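DNA polymerase beta (Leishmania infantum, PDB 4P4M) catalyses the addition of deoxyribonucleotides to the 3' end of a DNA primer and probably works in base excision repair of nuclear DNA. Local coordinates at residues E153-M157 against Q158-L162; Y308-E312 against Y313-K317; G339-G343 against V344-E348. All coordinates share one frame; numbering follows the deposited sequence. Where two conformers were deposited one is given.

Contact 1. Residues E153-M157 against Q158-L162; sequences EKIPM and QESVL
With chi1 at -47°, Ile155 holds CG1 beside its backbone N and swings CG2 to the far side from that N, toward the first turn of the next helix. Ile155 CG2 meets Ser160 OG at 3.6 Å, with CB of Glu159 just beyond. The Ile155 and Glu159 side chains run roughly perpendicular. Ser160 OG binds a water. The same water donates to Ile155 O, 2.8 Å away, and joins the strand to the helix. The arrangement is a strand-to-helix junction of the polymerase palm. Strand 155-156 pairs antiparallel with strand 193-203, which carries the magnesium ligands Asp196 and Asp198, and helix 157-175 starts directly after it. Pro156 is the N-cap residue. Its carbonyl O takes two backbone bonds. Ser160 N reaches Pro156 O at 3.2 Å in a fairly straight bond. Glu159 N lies 2.9 Å from Pro156 O and gives a more bent one. Val161 N to Met157 O, 3.0 Å, continues the helical pattern. On the outer side Gln158 folds back through chi2 (86°) and lies alongside the Pro156 ring, both side chains heading the same way, with Gln158 NE2 4.1 Å from CG of Pro156. Glu159 OE1 is held by His163 and by a salt bridge to Arg270 of strand 270-277.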
# COMPACT_ATOMS: atom_id res chain seq x y z
N GLU A 153 0.00 -7.19 -16.01
CA GLU A 153 -0.05 -6.09 -16.98
C GLU A 153 0.18 -4.75 -16.26
O GLU A 153 -0.35 -4.53 -15.19
CB GLU A 153 -1.40 -6.09 -17.70
CG GLU A 153 -1.65 -7.36 -18.53
CD GLU A 153 -0.71 -7.47 -19.71
OE1 GLU A 153 -0.60 -6.48 -20.46
OE2 GLU A 153 -0.07 -8.53 -19.89
N LYS A 154 0.99 -3.86 -16.83
CA LYS A 154 1.23 -2.57 -16.20
C LYS A 154 0.14 -1.56 -16.53
O LYS A 154 -0.51 -1.66 -17.57
CB LYS A 154 2.63 -2.04 -16.52
CG LYS A 154 3.09 -2.20 -17.97
CD LYS A 154 4.61 -2.02 -18.08
CE LYS A 154 5.12 -2.19 -19.51
NZ LYS A 154 4.72 -1.08 -20.41
N ILE A 155 -0.07 -0.60 -15.63
CA ILE A 155 -1.09 0.44 -15.80
C ILE A 155 -0.47 1.69 -16.44
O ILE A 155 0.45 2.28 -15.87
CB ILE A 155 -1.66 0.87 -14.42
CG1 ILE A 155 -2.01 -0.35 -13.55
CG2 ILE A 155 -2.86 1.81 -14.61
CD1 ILE A 155 -2.46 0.01 -12.13
N PRO A 156 -0.98 2.12 -17.61
CA PRO A 156 -0.49 3.36 -18.22
C PRO A 156 -0.89 4.57 -17.37
O PRO A 156 -1.98 4.56 -16.78
CB PRO A 156 -1.23 3.42 -19.57
CG PRO A 156 -1.91 2.10 -19.74
CD PRO A 156 -2.10 1.54 -18.36
N MET A 157 -0.04 5.59 -17.33
CA MET A 157 -0.32 6.79 -16.55
C MET A 157 -1.72 7.35 -16.80
O MET A 157 -2.41 7.74 -15.86
CB MET A 157 0.74 7.88 -16.82
CG MET A 157 0.42 9.23 -16.16
SD MET A 157 1.71 10.49 -16.37
CE MET A 157 3.01 9.85 -15.32
N GLN A 158 -2.16 7.38 -18.06
CA GLN A 158 -3.49 7.91 -18.37
C GLN A 158 -4.61 7.19 -17.61
O GLN A 158 -5.58 7.82 -17.20
CB GLN A 158 -3.78 7.90 -19.88
CG GLN A 158 -3.74 6.52 -20.55
CD GLN A 158 -5.07 5.76 -20.47
OE1 GLN A 158 -6.12 6.32 -20.13
NE2 GLN A 158 -5.03 4.46 -20.79
N GLU A 159 -4.47 5.89 -17.41
CA GLU A 159 -5.49 5.16 -16.66
C GLU A 159 -5.40 5.43 -15.15
O GLU A 159 -6.43 5.52 -14.47
CB GLU A 159 -5.47 3.65 -16.95
CG GLU A 159 -6.70 2.93 -16.40
CD GLU A 159 -6.65 1.42 -16.56
OE1 GLU A 159 -6.96 0.71 -15.58
OE2 GLU A 159 -6.30 0.95 -17.67
N SER A 160 -4.19 5.56 -14.62
CA SER A 160 -4.03 5.94 -13.21
C SER A 160 -4.70 7.28 -12.89
O SER A 160 -5.28 7.44 -11.80
CB SER A 160 -2.55 5.96 -12.79
OG SER A 160 -2.08 4.65 -12.50
N VAL A 161 -4.62 8.23 -13.82
CA VAL A 161 -5.35 9.50 -13.66
C VAL A 161 -6.86 9.23 -13.47
O VAL A 161 -7.51 9.86 -12.62
CB VAL A 161 -5.15 10.46 -14.87
CG1 VAL A 161 -6.08 11.66 -14.75
CG2 VAL A 161 -3.70 10.92 -14.95
N LEU A 162 -7.40 8.30 -14.26
CA LEU A 162 -8.81 7.93 -14.13
C LEU A 162 -9.13 7.25 -12.79
O LEU A 162 -10.19 7.50 -12.21
CB LEU A 162 -9.26 7.03 -15.29
CG LEU A 162 -9.12 7.58 -16.72
CD1 LEU A 162 -9.49 6.51 -17.74
CD2 LEU A 162 -9.95 8.83 -16.94
O HOH W 1 -0.00 4.43 -14.16

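Contact 2. Residues Y308-E312 against Y313-K317; sequences YLLNE and YGLFK. With nucleotides of chain C.
Asn311 ties the hairpin turn and the DNA together with one amide. Its CG sits between the backbone N and the carbonyl carbon (chi1 59°), which turns OD1 back over the turn. Asn311 OD1 accepts from Tyr313 N at 2.8 Å. Gly314 N also donates to Asn311 OD1, at 3.1 Å. The Gly314 donor lies nearly in line with the C=O, whereas Tyr313 N comes from above the amide plane. Asn311 ND2 donates to OP1 of DA3 of chain C at 2.9 Å. The Phe316 ring meets OD1 with its edge. Glu312 CG lies over the centre of the Tyr313 ring, 3.7 Å from the centroid, in a CH-pi contact. Tyr313 OH gives a 2.7 Å bond to OP1 of DC4 of chain C. Behind the turn, strands 308-310 and 315-317 form an antiparallel beta hairpin of the thumb. On one face Tyr308 CD2 packs on Leu315 CD1 at 3.8 Å, and Lys317 runs past the same ring to a weak bond with Tyr308 OH. On the other face Leu309 lies beside Phe316. Glu312 OE2 forms a salt bridge with Arg275. The turn thus offers neutral donors to two successive phosphates, and its bound OD1 should hold the Asn311 amide in the orientation that presents ND2 to the DNA.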
# COMPACT_ATOMS: atom_id res chain seq x y z
N TYR A 308 17.20 9.17 14.95
CA TYR A 308 15.77 9.23 14.70
C TYR A 308 15.19 7.89 14.25
O TYR A 308 15.92 7.01 13.76
CB TYR A 308 15.45 10.25 13.60
CG TYR A 308 15.68 11.69 13.98
CD1 TYR A 308 16.93 12.27 13.86
CD2 TYR A 308 14.63 12.49 14.46
CE1 TYR A 308 17.16 13.59 14.21
CE2 TYR A 308 14.84 13.82 14.80
CZ TYR A 308 16.10 14.36 14.68
OH TYR A 308 16.33 15.68 15.02
N LEU A 309 13.88 7.75 14.43
CA LEU A 309 13.06 6.72 13.79
C LEU A 309 12.14 7.40 12.77
O LEU A 309 11.41 8.32 13.12
CB LEU A 309 12.19 6.01 14.83
CG LEU A 309 11.06 5.13 14.26
CD1 LEU A 309 11.64 3.86 13.67
CD2 LEU A 309 10.01 4.80 15.34
N LEU A 310 12.20 6.95 11.51
CA LEU A 310 11.30 7.44 10.46
C LEU A 310 10.39 6.30 9.96
O LEU A 310 10.87 5.22 9.57
CB LEU A 310 12.10 8.00 9.29
CG LEU A 310 11.29 8.54 8.10
CD1 LEU A 310 10.43 9.74 8.54
CD2 LEU A 310 12.20 8.94 6.93
N ASN A 311 9.08 6.54 9.97
CA ASN A 311 8.11 5.63 9.36
C ASN A 311 6.95 6.44 8.76
O ASN A 311 7.05 7.67 8.65
CB ASN A 311 7.62 4.56 10.36
CG ASN A 311 6.97 5.17 11.59
OD1 ASN A 311 6.37 6.24 11.52
ND2 ASN A 311 7.08 4.49 12.74
N GLU A 312 5.87 5.78 8.35
CA GLU A 312 4.77 6.53 7.73
C GLU A 312 4.03 7.42 8.72
O GLU A 312 3.37 8.39 8.33
CB GLU A 312 3.76 5.60 7.03
CG GLU A 312 3.14 4.51 7.92
CD GLU A 312 3.88 3.18 7.81
OE1 GLU A 312 5.13 3.15 7.96
OE2 GLU A 312 3.21 2.16 7.57
N TYR A 313 4.16 7.10 10.01
CA TYR A 313 3.40 7.79 11.05
C TYR A 313 4.08 9.05 11.57
O TYR A 313 3.40 9.96 12.09
CB TYR A 313 3.09 6.84 12.20
CG TYR A 313 2.33 5.61 11.75
CD1 TYR A 313 1.07 5.73 11.18
CD2 TYR A 313 2.88 4.34 11.89
CE1 TYR A 313 0.37 4.60 10.75
CE2 TYR A 313 2.18 3.21 11.47
CZ TYR A 313 0.92 3.35 10.91
OH TYR A 313 0.20 2.25 10.49
N GLY A 314 5.40 9.14 11.43
CA GLY A 314 6.08 10.35 11.88
C GLY A 314 7.60 10.27 11.86
O GLY A 314 8.17 9.24 11.46
N LEU A 315 8.23 11.37 12.26
CA LEU A 315 9.68 11.43 12.46
C LEU A 315 9.88 11.58 13.97
O LEU A 315 9.40 12.55 14.55
CB LEU A 315 10.27 12.64 11.72
CG LEU A 315 11.77 12.96 11.90
CD1 LEU A 315 12.65 11.83 11.33
CD2 LEU A 315 12.14 14.30 11.26
N PHE A 316 10.57 10.62 14.59
CA PHE A 316 10.65 10.57 16.06
C PHE A 316 12.10 10.64 16.54
O PHE A 316 12.94 9.88 16.09
CB PHE A 316 9.98 9.28 16.59
CG PHE A 316 8.56 9.10 16.13
CD1 PHE A 316 7.52 9.70 16.82
CD2 PHE A 316 8.27 8.36 14.98
CE1 PHE A 316 6.20 9.56 16.38
CE2 PHE A 316 6.96 8.20 14.54
CZ PHE A 316 5.92 8.80 15.23
N LYS A 317 12.39 11.58 17.45
CA LYS A 317 13.76 11.79 17.92
C LYS A 317 14.02 10.93 19.14
O LYS A 317 13.54 11.23 20.24
CB LYS A 317 14.01 13.27 18.24
CG LYS A 317 15.50 13.63 18.44
CD LYS A 317 15.65 15.15 18.63
CE LYS A 317 17.09 15.54 18.94
NZ LYS A 317 18.01 15.20 17.84
P DA C 3 7.81 0.60 12.53
OP1 DA C 3 7.21 1.70 13.32
OP2 DA C 3 8.40 -0.58 13.21
O5' DA C 3 6.72 0.02 11.52
C5' DA C 3 6.03 0.90 10.64
C4' DA C 3 5.03 0.09 9.84
O4' DA C 3 5.74 -0.74 8.88
C3' DA C 3 4.17 -0.84 10.69
O3' DA C 3 2.83 -0.42 10.51
C2' DA C 3 4.38 -2.22 10.07
C1' DA C 3 5.01 -1.93 8.71
N9 DA C 3 5.92 -3.00 8.31
C8 DA C 3 7.07 -3.37 8.95
N7 DA C 3 7.69 -4.39 8.39
C5 DA C 3 6.88 -4.72 7.31
C6 DA C 3 6.98 -5.72 6.33
N6 DA C 3 8.00 -6.60 6.28
N1 DA C 3 6.00 -5.78 5.41
C2 DA C 3 4.99 -4.90 5.47
N3 DA C 3 4.79 -3.92 6.35
C4 DA C 3 5.78 -3.88 7.25
P DT C 2 14.44 1.36 11.28
OP1 DT C 2 14.51 2.68 11.95
OP2 DT C 2 15.08 0.17 11.89
O5' DT C 2 12.91 0.99 11.03
C5' DT C 2 12.05 1.99 10.47
C4' DT C 2 10.75 1.34 10.04
O4' DT C 2 10.98 0.47 8.90
C3' DT C 2 10.06 0.48 11.11
O3' DT C 2 8.92 1.24 11.55
C2' DT C 2 9.67 -0.79 10.36
C1' DT C 2 9.89 -0.42 8.89
N1 DT C 2 10.14 -1.59 7.98
C2 DT C 2 9.34 -1.74 6.86
O2 DT C 2 8.45 -0.98 6.55
N3 DT C 2 9.62 -2.83 6.09
C4 DT C 2 10.60 -3.78 6.32
O4 DT C 2 10.75 -4.72 5.55
C5 DT C 2 11.41 -3.57 7.50
C7 DT C 2 12.51 -4.55 7.84
C6 DT C 2 11.15 -2.51 8.27
P DC C 4 1.64 -1.10 11.36
OP1 DC C 4 0.73 -0.01 11.79
OP2 DC C 4 2.21 -2.03 12.35
O5' DC C 4 0.87 -1.99 10.28
C5' DC C 4 0.33 -1.39 9.09
C4' DC C 4 -0.56 -2.38 8.35
O4' DC C 4 0.29 -3.35 7.69
C3' DC C 4 -1.55 -3.16 9.22
O3' DC C 4 -2.76 -3.22 8.46
C2' DC C 4 -0.86 -4.52 9.41
C1' DC C 4 0.00 -4.66 8.14
N1 DC C 4 1.33 -5.34 8.34
C2 DC C 4 1.72 -6.32 7.42
O2 DC C 4 0.94 -6.59 6.49
N3 DC C 4 2.91 -6.96 7.58
C4 DC C 4 3.70 -6.63 8.61
N4 DC C 4 4.87 -7.29 8.71
C5 DC C 4 3.33 -5.63 9.56
C6 DC C 4 2.15 -5.01 9.39

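Contact 3. Residues G339-G343 against V344-E348; sequences GEELG and VPKDE. With nucleotides of chain C.
This is a tight beta hairpin with a two-residue loop in the thumb, with Glu340 and Glu341 on one strand and Val344 and Pro345 on the other. Glu341 and Val344 form the hydrogen-bonded pair at its closed end. Glu341 N reaches Val344 O at 2.9 Å, and Val344 N returns a bond to Glu341 O at 3.0 Å. Glu340 and Pro345 make the next, non-hydrogen-bonded pair. Beyond them Lys346 N binds Gly339 O at 2.9 Å, and the same oxygen receives a CA-H...O contact from Pro345. The loop is a type I' turn from Glu341 to Val344, with Leu342 and Gly343 at its corners, both at positive phi. At the backbone angles of Gly339, a CB would press on the carbonyl O of the residue before it. Lys346 sits at the N-cap position of helix 347-350, and the hairpin leads straight into it. Glu340 and Pro345 share a face. Glu340 CG passes 3.9 Å from CA of Pro345, and the chain bends at chi2 (100°) to carry the carboxylate toward the DNA. Glu340 OE2 comes to 2.9 Å from OP1 of DA3 of chain C; OE1 takes a weak bond from Asn311 ND2. On the other face Val344 packs against Pro213 and Glu278. Lys346 lays CG against Gly339 O at 3.6 Å.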
# COMPACT_ATOMS: atom_id res chain seq x y z
N GLY A 339 6.17 0.75 18.02
CA GLY A 339 5.27 1.20 19.07
C GLY A 339 4.05 1.98 18.60
O GLY A 339 3.81 3.09 19.06
N GLU A 340 3.28 1.38 17.69
CA GLU A 340 2.03 1.98 17.22
C GLU A 340 0.87 0.99 17.31
O GLU A 340 1.04 -0.21 17.06
CB GLU A 340 2.15 2.44 15.75
CG GLU A 340 3.23 3.46 15.46
CD GLU A 340 4.50 2.85 14.88
OE1 GLU A 340 5.53 3.53 14.93
OE2 GLU A 340 4.47 1.71 14.36
N GLU A 341 -0.32 1.49 17.63
CA GLU A 341 -1.52 0.66 17.62
C GLU A 341 -2.64 1.38 16.86
O GLU A 341 -2.89 2.57 17.09
CB GLU A 341 -1.93 0.29 19.06
CG GLU A 341 -0.86 -0.56 19.76
CD GLU A 341 -1.24 -1.05 21.15
OE1 GLU A 341 -1.95 -0.33 21.89
OE2 GLU A 341 -0.82 -2.17 21.51
N LEU A 342 -3.30 0.67 15.95
CA LEU A 342 -4.36 1.27 15.13
C LEU A 342 -3.90 2.58 14.48
O LEU A 342 -4.68 3.52 14.35
CB LEU A 342 -5.64 1.49 15.95
CG LEU A 342 -6.35 0.20 16.37
CD1 LEU A 342 -7.48 0.47 17.37
CD2 LEU A 342 -6.86 -0.54 15.13
N GLY A 343 -2.63 2.62 14.06
CA GLY A 343 -2.13 3.77 13.30
C GLY A 343 -1.68 4.96 14.14
O GLY A 343 -1.38 6.02 13.59
N VAL A 344 -1.65 4.79 15.46
CA VAL A 344 -1.31 5.87 16.40
C VAL A 344 -0.15 5.44 17.29
O VAL A 344 -0.20 4.39 17.93
CB VAL A 344 -2.54 6.22 17.31
CG1 VAL A 344 -2.18 7.34 18.31
CG2 VAL A 344 -3.74 6.63 16.46
N PRO A 345 0.93 6.24 17.33
CA PRO A 345 2.05 5.89 18.22
C PRO A 345 1.63 5.91 19.68
O PRO A 345 0.87 6.80 20.10
CB PRO A 345 3.07 7.03 17.97
CG PRO A 345 2.71 7.57 16.59
CD PRO A 345 1.20 7.46 16.54
N LYS A 346 2.10 4.94 20.46
CA LYS A 346 1.90 4.95 21.91
C LYS A 346 2.49 6.23 22.50
O LYS A 346 3.41 6.81 21.92
CB LYS A 346 2.52 3.70 22.55
CG LYS A 346 1.88 2.40 22.04
CD LYS A 346 2.18 1.20 22.93
CE LYS A 346 1.62 1.41 24.34
NZ LYS A 346 1.95 0.28 25.25
N ASP A 347 1.95 6.69 23.63
CA ASP A 347 2.34 7.98 24.19
C ASP A 347 3.86 8.17 24.35
O ASP A 347 4.38 9.26 24.09
CB ASP A 347 1.66 8.21 25.55
CG ASP A 347 0.20 8.62 25.40
OD1 ASP A 347 -0.26 8.90 24.27
OD2 ASP A 347 -0.49 8.68 26.44
N GLU A 348 4.56 7.13 24.76
CA GLU A 348 6.00 7.23 24.98
C GLU A 348 6.76 7.56 23.69
O GLU A 348 7.77 8.28 23.70
CB GLU A 348 6.54 5.94 25.60
CG GLU A 348 7.95 6.08 26.17
CD GLU A 348 8.22 5.08 27.28
OE1 GLU A 348 7.31 4.29 27.62
OE2 GLU A 348 9.35 5.09 27.83
P DA C 3 7.81 0.60 12.53
OP1 DA C 3 7.21 1.70 13.32
OP2 DA C 3 8.40 -0.58 13.21
O5' DA C 3 6.72 0.02 11.52
C5' DA C 3 6.03 0.90 10.64
C4' DA C 3 5.03 0.09 9.84
O4' DA C 3 5.74 -0.74 8.88
C3' DA C 3 4.17 -0.84 10.69
O3' DA C 3 2.83 -0.42 10.51
C2' DA C 3 4.38 -2.22 10.07
C1' DA C 3 5.01 -1.93 8.71
N9 DA C 3 5.92 -3.00 8.31
C8 DA C 3 7.07 -3.37 8.95
N7 DA C 3 7.69 -4.39 8.39
C5 DA C 3 6.88 -4.72 7.31
C6 DA C 3 6.98 -5.72 6.33
N6 DA C 3 8.00 -6.60 6.28
N1 DA C 3 6.00 -5.78 5.41
C2 DA C 3 4.99 -4.90 5.47
N3 DA C 3 4.79 -3.92 6.35
C4 DA C 3 5.78 -3.88 7.25

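How the contacts relate
Contact 1 lies in the palm, on the opposite side of the chain's centre from the other two, with its centre about 32 Å from that of contact 2 and about 35 Å from that of contact 3. It is partly buried and rests on helix-start backbone bonds and a bridging water. Contacts 2 and 3 are both thumb hairpins, and they touch: Tyr313 packs on Glu340 and Gly343, and Phe316 meets Pro345. Contact 2 is largely buried and joins apolar packing to Asn311 and Tyr313 bonds to phosphates. Contact 3 is more exposed and relies mainly on backbone bonds. Asn311 binds the phosphate of DA3 of chain C, and the Glu340 carboxylate comes close to it. Contact 1 keeps about 11 Å from the DNA at its nearest atom.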